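Local atomic coordinates of aminoglycoside N(3)-acetyltransferase (Streptomyces griseus, PDB entry 7LAP), a protein that probably catalyses transfer of an acetyl group from acetyl-coenzyme A to the 3-amino group of aminoglycoside antibiotics, a modification that underlies resistance to them. Residues S134-V139 with R220-I225; A99-H104 with T206-I211; T111-H116 with A124-P129. All blocks are in the same frame, centred on the assembly; numbering follows the deposited sequence.

Interaction 1 (S134-V139 with R220-I225)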
loop_
_atom_site.group_PDB
_atom_site.type_symbol
_atom_site.label_atom_id
_atom_site.label_comp_id
_atom_site.label_asym_id
_atom_site.label_seq_id
_atom_site.Cartn_x
_atom_site.Cartn_y
_atom_site.Cartn_z
ATOM N N SER B 134 15.980 3.922 4.766
ATOM C CA SER B 134 17.326 4.246 4.288
ATOM C C SER B 134 17.246 4.940 2.926
ATOM O O SER B 134 16.206 4.970 2.271
ATOM C CB SER B 134 18.216 2.992 4.255
ATOM O OG SER B 134 18.040 2.210 3.090
ATOM N N ARG B 135 18.351 5.540 2.514
ATOM C CA ARG B 135 18.295 6.495 1.420
ATOM C C ARG B 135 18.454 5.847 0.059
ATOM O O ARG B 135 18.323 6.539 -0.963
ATOM C CB ARG B 135 19.375 7.571 1.624
ATOM C CG ARG B 135 20.770 7.016 1.505
ATOM C CD ARG B 135 21.888 8.057 1.780
ATOM N NE ARG B 135 23.191 7.498 1.440
ATOM C CZ ARG B 135 24.324 8.196 1.323
ATOM N NH1 ARG B 135 24.337 9.515 1.533
ATOM N NH2 ARG B 135 25.447 7.569 0.983
ATOM N N HIS B 136 18.720 4.543 0.004
ATOM C CA HIS B 136 19.067 3.951 -1.282
ATOM C C HIS B 136 17.830 3.818 -2.166
ATOM O O HIS B 136 16.807 3.329 -1.698
ATOM C CB HIS B 136 19.700 2.573 -1.101
ATOM C CG HIS B 136 20.578 2.197 -2.248
ATOM N ND1 HIS B 136 20.081 1.678 -3.428
ATOM C CD2 HIS B 136 21.908 2.356 -2.432
ATOM C CE1 HIS B 136 21.080 1.506 -4.277
ATOM N NE2 HIS B 136 22.199 1.901 -3.694
ATOM N N PRO B 137 17.905 4.208 -3.448
ATOM C CA PRO B 137 16.716 4.138 -4.318
ATOM C C PRO B 137 16.383 2.757 -4.789
ATOM O O PRO B 137 15.238 2.525 -5.190
ATOM C CB PRO B 137 17.104 4.998 -5.529
ATOM C CG PRO B 137 18.649 4.902 -5.571
ATOM C CD PRO B 137 19.043 4.895 -4.098
ATOM N N ASP B 138 17.337 1.840 -4.801
ATOM C CA ASP B 138 17.046 0.504 -5.274
ATOM C C ASP B 138 16.797 -0.507 -4.160
ATOM O O ASP B 138 15.927 -1.370 -4.307
ATOM C CB ASP B 138 18.180 0.011 -6.163
ATOM C CG ASP B 138 17.780 -1.204 -6.939
ATOM O OD1 ASP B 138 16.773 -1.125 -7.665
ATOM O OD2 ASP B 138 18.455 -2.234 -6.827
ATOM N N VAL B 139 17.532 -0.443 -3.045
ATOM C CA VAL B 139 17.434 -1.496 -2.039
ATOM C C VAL B 139 17.313 -0.908 -0.640
ATOM O O VAL B 139 17.894 -1.438 0.316
ATOM C CB VAL B 139 18.626 -2.467 -2.130
ATOM C CG1 VAL B 139 18.523 -3.301 -3.424
ATOM C CG2 VAL B 139 19.977 -1.702 -2.054
ATOM N N ARG B 220 22.068 9.322 -10.773
ATOM C CA ARG B 220 23.301 8.737 -10.272
ATOM C C ARG B 220 23.436 7.339 -10.851
ATOM O O ARG B 220 22.437 6.644 -11.046
ATOM C CB ARG B 220 23.332 8.675 -8.726
ATOM C CG ARG B 220 24.706 8.385 -8.166
ATOM C CD ARG B 220 24.806 8.500 -6.650
ATOM N NE ARG B 220 26.186 8.278 -6.195
ATOM C CZ ARG B 220 26.875 7.136 -6.321
ATOM N NH1 ARG B 220 26.320 6.040 -6.848
ATOM N NH2 ARG B 220 28.134 7.076 -5.882
ATOM N N THR B 221 24.666 6.935 -11.130
ATOM C CA THR B 221 24.968 5.575 -11.558
ATOM C C THR B 221 25.349 4.749 -10.337
ATOM O O THR B 221 26.100 5.215 -9.474
ATOM C CB THR B 221 26.112 5.573 -12.582
ATOM O OG1 THR B 221 25.663 6.189 -13.792
ATOM C CG2 THR B 221 26.567 4.165 -12.885
ATOM N N PHE B 222 24.822 3.532 -10.264
ATOM C CA PHE B 222 24.995 2.650 -9.123
ATOM C C PHE B 222 25.600 1.335 -9.572
ATOM O O PHE B 222 25.272 0.823 -10.650
ATOM C CB PHE B 222 23.654 2.355 -8.428
ATOM C CG PHE B 222 23.003 3.567 -7.863
ATOM C CD1 PHE B 222 22.165 4.346 -8.652
ATOM C CD2 PHE B 222 23.273 3.967 -6.555
ATOM C CE1 PHE B 222 21.566 5.488 -8.138
ATOM C CE2 PHE B 222 22.674 5.108 -6.027
ATOM C CZ PHE B 222 21.817 5.877 -6.822
ATOM N N ARG B 223 26.456 0.778 -8.724
ATOM C CA ARG B 223 27.004 -0.550 -8.933
ATOM C C ARG B 223 26.621 -1.423 -7.754
ATOM O O ARG B 223 26.684 -0.974 -6.609
ATOM C CB ARG B 223 28.525 -0.506 -9.083
ATOM C CG ARG B 223 29.136 -1.874 -9.300
ATOM C CD ARG B 223 30.623 -1.771 -9.430
ATOM N NE ARG B 223 31.310 -3.012 -9.080
ATOM C CZ ARG B 223 31.676 -3.941 -9.961
ATOM N NH1 ARG B 223 31.414 -3.786 -11.260
ATOM N NH2 ARG B 223 32.320 -5.023 -9.540
ATOM N N ASP B 224 26.246 -2.671 -8.037
ATOM C CA ASP B 224 25.785 -3.619 -7.029
ATOM C C ASP B 224 26.082 -5.017 -7.559
ATOM O O ASP B 224 26.399 -5.196 -8.735
ATOM C CB ASP B 224 24.279 -3.420 -6.737
ATOM C CG ASP B 224 23.769 -4.237 -5.522
ATOM O OD1 ASP B 224 24.591 -4.679 -4.683
ATOM O OD2 ASP B 224 22.536 -4.406 -5.386
ATOM N N ILE B 225 26.001 -6.022 -6.681
ATOM C CA ILE B 225 25.880 -7.388 -7.200
ATOM C C ILE B 225 24.506 -7.557 -7.848
ATOM O O ILE B 225 23.560 -6.806 -7.590
ATOM C CB ILE B 225 26.103 -8.444 -6.107
ATOM C CG1 ILE B 225 25.153 -8.181 -4.939
ATOM C CG2 ILE B 225 27.540 -8.449 -5.637
ATOM C CD1 ILE B 225 24.409 -9.428 -4.441
HETATM O O HOH W 1 21.065 -2.161 -5.962
#

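Interaction 2 (A99-H104 with T206-I211)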
loop_
_atom_site.group_PDB
_atom_site.type_symbol
_atom_site.label_atom_id
_atom_site.label_comp_id
_atom_site.label_asym_id
_atom_site.label_seq_id
_atom_site.Cartn_x
_atom_site.Cartn_y
_atom_site.Cartn_z
ATOM N N ALA B 99 12.040 10.821 -22.111
ATOM C CA ALA B 99 10.947 11.169 -21.211
ATOM C C ALA B 99 11.235 10.692 -19.791
ATOM O O ALA B 99 11.017 11.428 -18.825
ATOM C CB ALA B 99 9.641 10.558 -21.716
ATOM N N VAL B 100 11.736 9.463 -19.650
ATOM C CA VAL B 100 12.111 8.946 -18.335
ATOM C C VAL B 100 13.195 9.814 -17.708
ATOM O O VAL B 100 13.083 10.232 -16.552
ATOM C CB VAL B 100 12.556 7.476 -18.447
ATOM C CG1 VAL B 100 13.139 6.972 -17.137
ATOM C CG2 VAL B 100 11.398 6.625 -18.886
ATOM N N ARG B 101 14.258 10.111 -18.467
ATOM C CA ARG B 101 15.371 10.883 -17.924
ATOM C C ARG B 101 14.954 12.300 -17.558
ATOM O O ARG B 101 15.480 12.881 -16.603
ATOM C CB ARG B 101 16.517 10.942 -18.929
ATOM C CG ARG B 101 17.383 9.724 -18.927
ATOM C CD ARG B 101 18.857 10.088 -19.036
ATOM N NE ARG B 101 19.695 9.000 -18.534
ATOM C CZ ARG B 101 19.818 7.816 -19.137
ATOM N NH1 ARG B 101 19.163 7.562 -20.272
ATOM N NH2 ARG B 101 20.594 6.881 -18.606
ATOM N N ALA B 102 14.053 12.893 -18.335
ATOM C CA ALA B 102 13.612 14.252 -18.050
ATOM C C ALA B 102 12.544 14.306 -16.958
ATOM O O ALA B 102 12.471 15.296 -16.232
ATOM C CB ALA B 102 13.078 14.901 -19.328
ATOM N N HIS B 103 11.711 13.274 -16.805
ATOM C CA HIS B 103 10.506 13.428 -15.986
ATOM C C HIS B 103 10.307 12.403 -14.875
ATOM O O HIS B 103 9.401 12.598 -14.052
ATOM C CB HIS B 103 9.251 13.416 -16.878
ATOM C CG HIS B 103 9.273 14.473 -17.936
ATOM N ND1 HIS B 103 9.290 15.817 -17.636
ATOM C CD2 HIS B 103 9.347 14.386 -19.283
ATOM C CE1 HIS B 103 9.355 16.515 -18.755
ATOM N NE2 HIS B 103 9.385 15.670 -19.769
ATOM N N HIS B 104 11.075 11.325 -14.831
ATOM C CA HIS B 104 10.896 10.368 -13.744
ATOM C C HIS B 104 11.277 10.998 -12.405
ATOM O O HIS B 104 12.413 11.452 -12.243
ATOM C CB HIS B 104 11.704 9.102 -13.973
ATOM C CG HIS B 104 11.247 7.951 -13.130
ATOM N ND1 HIS B 104 10.511 6.910 -13.636
ATOM C CD2 HIS B 104 11.394 7.701 -11.806
ATOM C CE1 HIS B 104 10.253 6.042 -12.671
ATOM N NE2 HIS B 104 10.772 6.506 -11.548
ATOM N N THR B 206 25.053 -2.451 -13.241
ATOM C CA THR B 206 25.171 -1.001 -13.264
ATOM C C THR B 206 23.852 -0.457 -13.776
ATOM O O THR B 206 23.339 -0.934 -14.794
ATOM C CB THR B 206 26.313 -0.544 -14.168
ATOM O OG1 THR B 206 27.556 -0.964 -13.612
ATOM C CG2 THR B 206 26.313 0.960 -14.294
ATOM N N TYR B 207 23.280 0.500 -13.053
ATOM C CA TYR B 207 22.015 1.101 -13.449
ATOM C C TYR B 207 22.039 2.552 -12.998
ATOM O O TYR B 207 22.926 2.980 -12.252
ATOM C CB TYR B 207 20.811 0.328 -12.866
ATOM C CG TYR B 207 20.884 0.223 -11.372
ATOM C CD1 TYR B 207 21.569 -0.824 -10.763
ATOM C CD2 TYR B 207 20.312 1.203 -10.561
ATOM C CE1 TYR B 207 21.662 -0.902 -9.383
ATOM C CE2 TYR B 207 20.396 1.132 -9.192
ATOM C CZ TYR B 207 21.065 0.079 -8.611
ATOM O OH TYR B 207 21.158 0.035 -7.253
ATOM N N GLU B 208 21.082 3.322 -13.470
ATOM C CA GLU B 208 20.961 4.695 -13.022
ATOM C C GLU B 208 19.594 4.886 -12.401
ATOM O O GLU B 208 18.640 4.212 -12.767
ATOM C CB GLU B 208 21.160 5.669 -14.161
ATOM C CG GLU B 208 22.397 5.354 -14.945
ATOM C CD GLU B 208 22.435 6.095 -16.245
ATOM O OE1 GLU B 208 22.382 7.340 -16.206
ATOM O OE2 GLU B 208 22.500 5.433 -17.301
ATOM N N GLN B 209 19.511 5.790 -11.435
ATOM C CA GLN B 209 18.229 6.055 -10.808
ATOM C C GLN B 209 18.266 7.478 -10.293
ATOM O O GLN B 209 19.335 7.968 -9.904
ATOM C CB GLN B 209 17.931 5.057 -9.679
ATOM C CG GLN B 209 17.120 3.831 -10.170
ATOM C CD GLN B 209 16.973 2.776 -9.115
ATOM O OE1 GLN B 209 17.193 3.038 -7.938
ATOM N NE2 GLN B 209 16.582 1.579 -9.518
ATOM N N PRO B 210 17.139 8.183 -10.330
ATOM C CA PRO B 210 17.116 9.571 -9.868
ATOM C C PRO B 210 16.996 9.624 -8.352
ATOM O O PRO B 210 16.126 8.978 -7.753
ATOM C CB PRO B 210 15.875 10.151 -10.554
ATOM C CG PRO B 210 14.982 8.969 -10.744
ATOM C CD PRO B 210 15.860 7.767 -10.943
ATOM N N ILE B 211 17.885 10.404 -7.735
ATOM C CA ILE B 211 17.819 10.714 -6.317
ATOM C C ILE B 211 17.779 12.234 -6.136
ATOM O O ILE B 211 17.914 13.014 -7.080
ATOM C CB ILE B 211 18.986 10.087 -5.522
ATOM C CG1 ILE B 211 20.329 10.565 -6.058
ATOM C CG2 ILE B 211 18.921 8.567 -5.600
ATOM C CD1 ILE B 211 21.442 10.650 -5.008
#

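Interaction 3 (T111-H116 with A124-P129)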
loop_
_atom_site.group_PDB
_atom_site.type_symbol
_atom_site.label_atom_id
_atom_site.label_comp_id
_atom_site.label_asym_id
_atom_site.label_seq_id
_atom_site.Cartn_x
_atom_site.Cartn_y
_atom_site.Cartn_z
ATOM N N THR B 111 7.979 9.162 0.862
ATOM C CA THR B 111 6.769 8.868 0.105
ATOM C C THR B 111 6.900 7.756 -0.930
ATOM O O THR B 111 5.874 7.176 -1.300
ATOM C CB THR B 111 6.259 10.138 -0.610
ATOM O OG1 THR B 111 7.267 10.610 -1.508
ATOM C CG2 THR B 111 5.923 11.254 0.406
ATOM N N SER B 112 8.099 7.468 -1.443
ATOM C CA SER B 112 8.224 6.405 -2.441
ATOM C C SER B 112 7.807 5.075 -1.850
ATOM O O SER B 112 8.331 4.659 -0.808
ATOM C CB SER B 112 9.657 6.294 -2.958
ATOM O OG SER B 112 10.051 7.513 -3.503
ATOM N N GLU B 113 6.865 4.399 -2.516
ATOM C CA GLU B 113 6.342 3.156 -1.968
ATOM C C GLU B 113 7.343 2.038 -2.093
ATOM O O GLU B 113 8.137 1.976 -3.044
ATOM C CB GLU B 113 5.041 2.750 -2.650
ATOM C CG GLU B 113 4.055 3.848 -2.598
ATOM C CD GLU B 113 2.990 3.719 -3.641
ATOM O OE1 GLU B 113 2.623 2.564 -3.984
ATOM O OE2 GLU B 113 2.546 4.788 -4.124
ATOM N N ALA B 114 7.287 1.143 -1.111
ATOM C CA ALA B 114 8.067 -0.077 -1.152
ATOM C C ALA B 114 7.616 -0.944 -2.320
ATOM O O ALA B 114 6.551 -0.739 -2.899
ATOM C CB ALA B 114 7.927 -0.854 0.148
ATOM N N GLU B 115 8.470 -1.893 -2.694
ATOM C CA GLU B 115 8.121 -2.832 -3.747
ATOM C C GLU B 115 6.900 -3.644 -3.334
ATOM O O GLU B 115 6.845 -4.173 -2.222
ATOM C CB GLU B 115 9.301 -3.759 -4.042
ATOM C CG GLU B 115 10.107 -3.334 -5.276
ATOM C CD GLU B 115 11.585 -3.677 -5.190
ATOM O OE1 GLU B 115 11.913 -4.836 -4.860
ATOM O OE2 GLU B 115 12.430 -2.799 -5.476
ATOM N N HIS B 116 5.935 -3.780 -4.256
ATOM C CA HIS B 116 4.692 -4.479 -3.938
ATOM C C HIS B 116 4.927 -5.940 -3.596
ATOM O O HIS B 116 4.191 -6.518 -2.781
ATOM C CB HIS B 116 3.722 -4.371 -5.102
ATOM C CG HIS B 116 3.179 -2.994 -5.294
ATOM N ND1 HIS B 116 3.516 -1.938 -4.467
ATOM C CD2 HIS B 116 2.319 -2.496 -6.216
ATOM C CE1 HIS B 116 2.889 -0.850 -4.873
ATOM N NE2 HIS B 116 2.153 -1.163 -5.928
ATOM N N ALA B 124 3.801 -0.917 5.777
ATOM C CA ALA B 124 3.244 -0.466 7.057
ATOM C C ALA B 124 4.348 -0.034 8.026
ATOM O O ALA B 124 4.217 0.989 8.714
ATOM C CB ALA B 124 2.367 -1.569 7.696
ATOM N N LEU B 125 5.439 -0.799 8.102
ATOM C CA LEU B 125 6.528 -0.454 9.023
ATOM C C LEU B 125 7.126 0.917 8.689
ATOM O O LEU B 125 7.299 1.773 9.577
ATOM C CB LEU B 125 7.606 -1.549 8.980
ATOM C CG LEU B 125 8.732 -1.671 10.020
ATOM C CD1 LEU B 125 9.773 -0.585 9.860
ATOM C CD2 LEU B 125 8.194 -1.734 11.464
ATOM N N ARG B 126 7.450 1.153 7.414
ATOM C CA ARG B 126 8.105 2.418 7.084
ATOM C C ARG B 126 7.188 3.611 7.350
ATOM O O ARG B 126 7.683 4.706 7.610
ATOM C CB ARG B 126 8.585 2.423 5.624
ATOM C CG ARG B 126 7.523 2.847 4.662
ATOM C CD ARG B 126 8.010 3.034 3.240
ATOM N NE ARG B 126 6.864 3.308 2.375
ATOM C CZ ARG B 126 6.412 4.524 2.069
ATOM N NH1 ARG B 126 7.033 5.615 2.519
ATOM N NH2 ARG B 126 5.330 4.648 1.292
ATOM N N ARG B 127 5.864 3.416 7.356
ATOM C CA ARG B 127 4.974 4.539 7.621
ATOM C C ARG B 127 4.691 4.725 9.117
ATOM O O ARG B 127 3.996 5.673 9.488
ATOM C CB ARG B 127 3.670 4.357 6.813
ATOM C CG ARG B 127 3.890 4.311 5.242
ATOM C CD ARG B 127 2.643 3.869 4.419
ATOM N NE ARG B 127 1.554 4.834 4.594
ATOM C CZ ARG B 127 0.908 5.467 3.609
ATOM N NH1 ARG B 127 1.226 5.240 2.340
ATOM N NH2 ARG B 127 -0.068 6.328 3.909
ATOM N N ARG B 128 5.204 3.846 9.985
ATOM C CA ARG B 128 5.000 4.021 11.418
ATOM C C ARG B 128 5.607 5.345 11.885
ATOM O O ARG B 128 6.704 5.717 11.437
ATOM C CB ARG B 128 5.622 2.866 12.214
ATOM C CG ARG B 128 4.820 1.532 12.128
ATOM C CD ARG B 128 3.553 1.552 12.985
ATOM N NE ARG B 128 3.876 1.538 14.405
ATOM C CZ ARG B 128 3.290 0.730 15.295
ATOM N NH1 ARG B 128 2.341 -0.123 14.910
ATOM N NH2 ARG B 128 3.645 0.781 16.573
ATOM N N PRO B 129 4.968 6.040 12.837
ATOM C CA PRO B 129 5.628 7.184 13.490
ATOM C C PRO B 129 6.981 6.774 14.041
ATOM O O PRO B 129 7.117 5.718 14.650
ATOM C CB PRO B 129 4.653 7.563 14.612
ATOM C CG PRO B 129 3.320 7.077 14.139
ATOM C CD PRO B 129 3.612 5.800 13.368
HETATM O O HOH W 2 3.740 6.943 -0.021
#

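Interaction 1 (S134-V139 with R220-I225)
F222 points its ring at the loop 134-139, meeting P137 through CZ and H136 through CD2. P137 comes from the opposite direction, its CG lying 3.5 Å from F222 CZ. The imidazole slides past instead: H136 NE2 is 3.7 Å from F222 CD2, and the two ring planes are inclined at 60°, an oblique aromatic pair. Placing CG of H136 anti to its own backbone N (chi1 -155°) lays the imidazole along its own loop, where V139 CG2 covers one face and P137 CD the other. Polar contacts also fix its rotation: ND1 accepts the backbone N-H of D138, 3.1 Å from D138 N, and NE2 is hydrogen-bonded to W157 O. Beside these rings the carboxylates of D138 and D224 keep apart, their OD2 atoms separated by 4.8 Å. A water that can donate to either, 2.8 Å from D138 OD2 and 2.7 Å from D224 OD2, probably eases the repulsion, and Y87 OH also bonds D138 OD2. The contact thus illustrates a loop packed on a β-hairpin: the connection between strands 132-133 and 141-145 of the central sheet lies against strand 216-225, while H136 and D138 also touch Y207 on strand 204-213.

Interaction 2 (A99-H104 with T206-I211)
The guanidinium of R101 overlaps the carboxylate of E208 through one nitrogen, NH2, which reaches both oxygens. NH2 of R101 lies 2.7 Å from OE2 of E208 in a salt bridge, and it also donates a nearly straight hydrogen bond to E208 OE1, with an N-H...O angle of 170°. This differs from the side-by-side pairing in which two guanidinium nitrogens face two oxygens. The acid is at the edge of the guanidinium, and OE1 is close to its plane, yet the nitrogen approaches OE1 from above the carboxylate plane; the two flat groups are turned 40° against each other. A bend at chi2 (-138°) steers the arginine off the helix surface and across to the strand, whereas E208 runs extended beyond CG to receive it.

A second contact, plain packing, forms where the helix ends. H104 is the first residue to leave helical geometry, although its N still bonds to V100 O at 2.9 Å. Its imidazole crosses the ring of P210 at a slant, CD2 of H104 being 4.0 Å from CG of P210, and the same CG also lies 3.9 Å from H104 O. That carbonyl is not left to the proline alone, since R217 NH2 donates to it and to R101 O, which also accepts a hydrogen bond from W219 NE1.

The pair exemplifies a helix end docked on a β-hairpin. Helix 94-103 rests its C-terminal turn against strand 204-213, and strand 216-225 contributes R217 and W219 from alongside. W81, in the loop after strand 74-78, meets the H104 ring with the planes steeply inclined, and residues of the second subunit, among them P21, T23 and G56, pack against the helix and H104.

Interaction 3 (T111-H116 with A124-P129)
A114 N and R126 NE, 4.1 Å apart, converge on one oxygen, OE1 of E123: the amide gives it a hydrogen bond and the arginine a salt bridge. With NE so held, the guanidinium of R126 is laid flat against the loop 111-116. S112 O stands over the centre of one face, 3.5 Å from R126 CZ, and CG of R127 covers the opposite face. No hydrogen bond links S112 O to this arginine; the carbonyl takes its bond from R133 NH1 and meets the cation through its face.

The edge of the plate serves other oxygens. R126 NH1 donates to R110 O, while NH2 donates to a water in the guanidinium plane, 3.1 Å from R126 NH2, that also donates to T111 O at a rather short distance. CG of R126 sits between the backbone N and the carbonyl carbon (chi1 86°), and the chain is extended from there to NE. The backbone of E113 passes close, its CA 3.7 Å from R126 NH2, while its side chain leads away to a salt bridge with R120 of the second subunit.

The arrangement is a buried arginine packed against a loop and bonded, directly or through water, to its backbone oxygens. E123 offsets its charge directly, and carbonyl oxygens of R110 and S112, and of T111 through the water, line parts of it. Across the subunit interface R127 NH2 comes close to R126 NH2 of the second subunit, so acid and carbonyls probably also offset that crowding of positive charge.

Overall arrangement
Along the chain, interaction 2 opens first, at the end of helix 94-103. Before it closes, interaction 3 starts and finishes, a short local loop joining residues 111-116 to helix 120-126. The first half of interaction 1 follows at 134-139. Interaction 2 then closes on strand 204-213, and interaction 1 closes on the next strand, 216-225, so these two cross. Their strands form one antiparallel hairpin, paired through F222 N and Y207 O, and their centres are 12 Å apart. The hairpin is thereby tied both to the peripheral helix and to the loop between strands 132-133 and 141-145 of the central sheet. Interactions 2 and 3 both touch the second subunit.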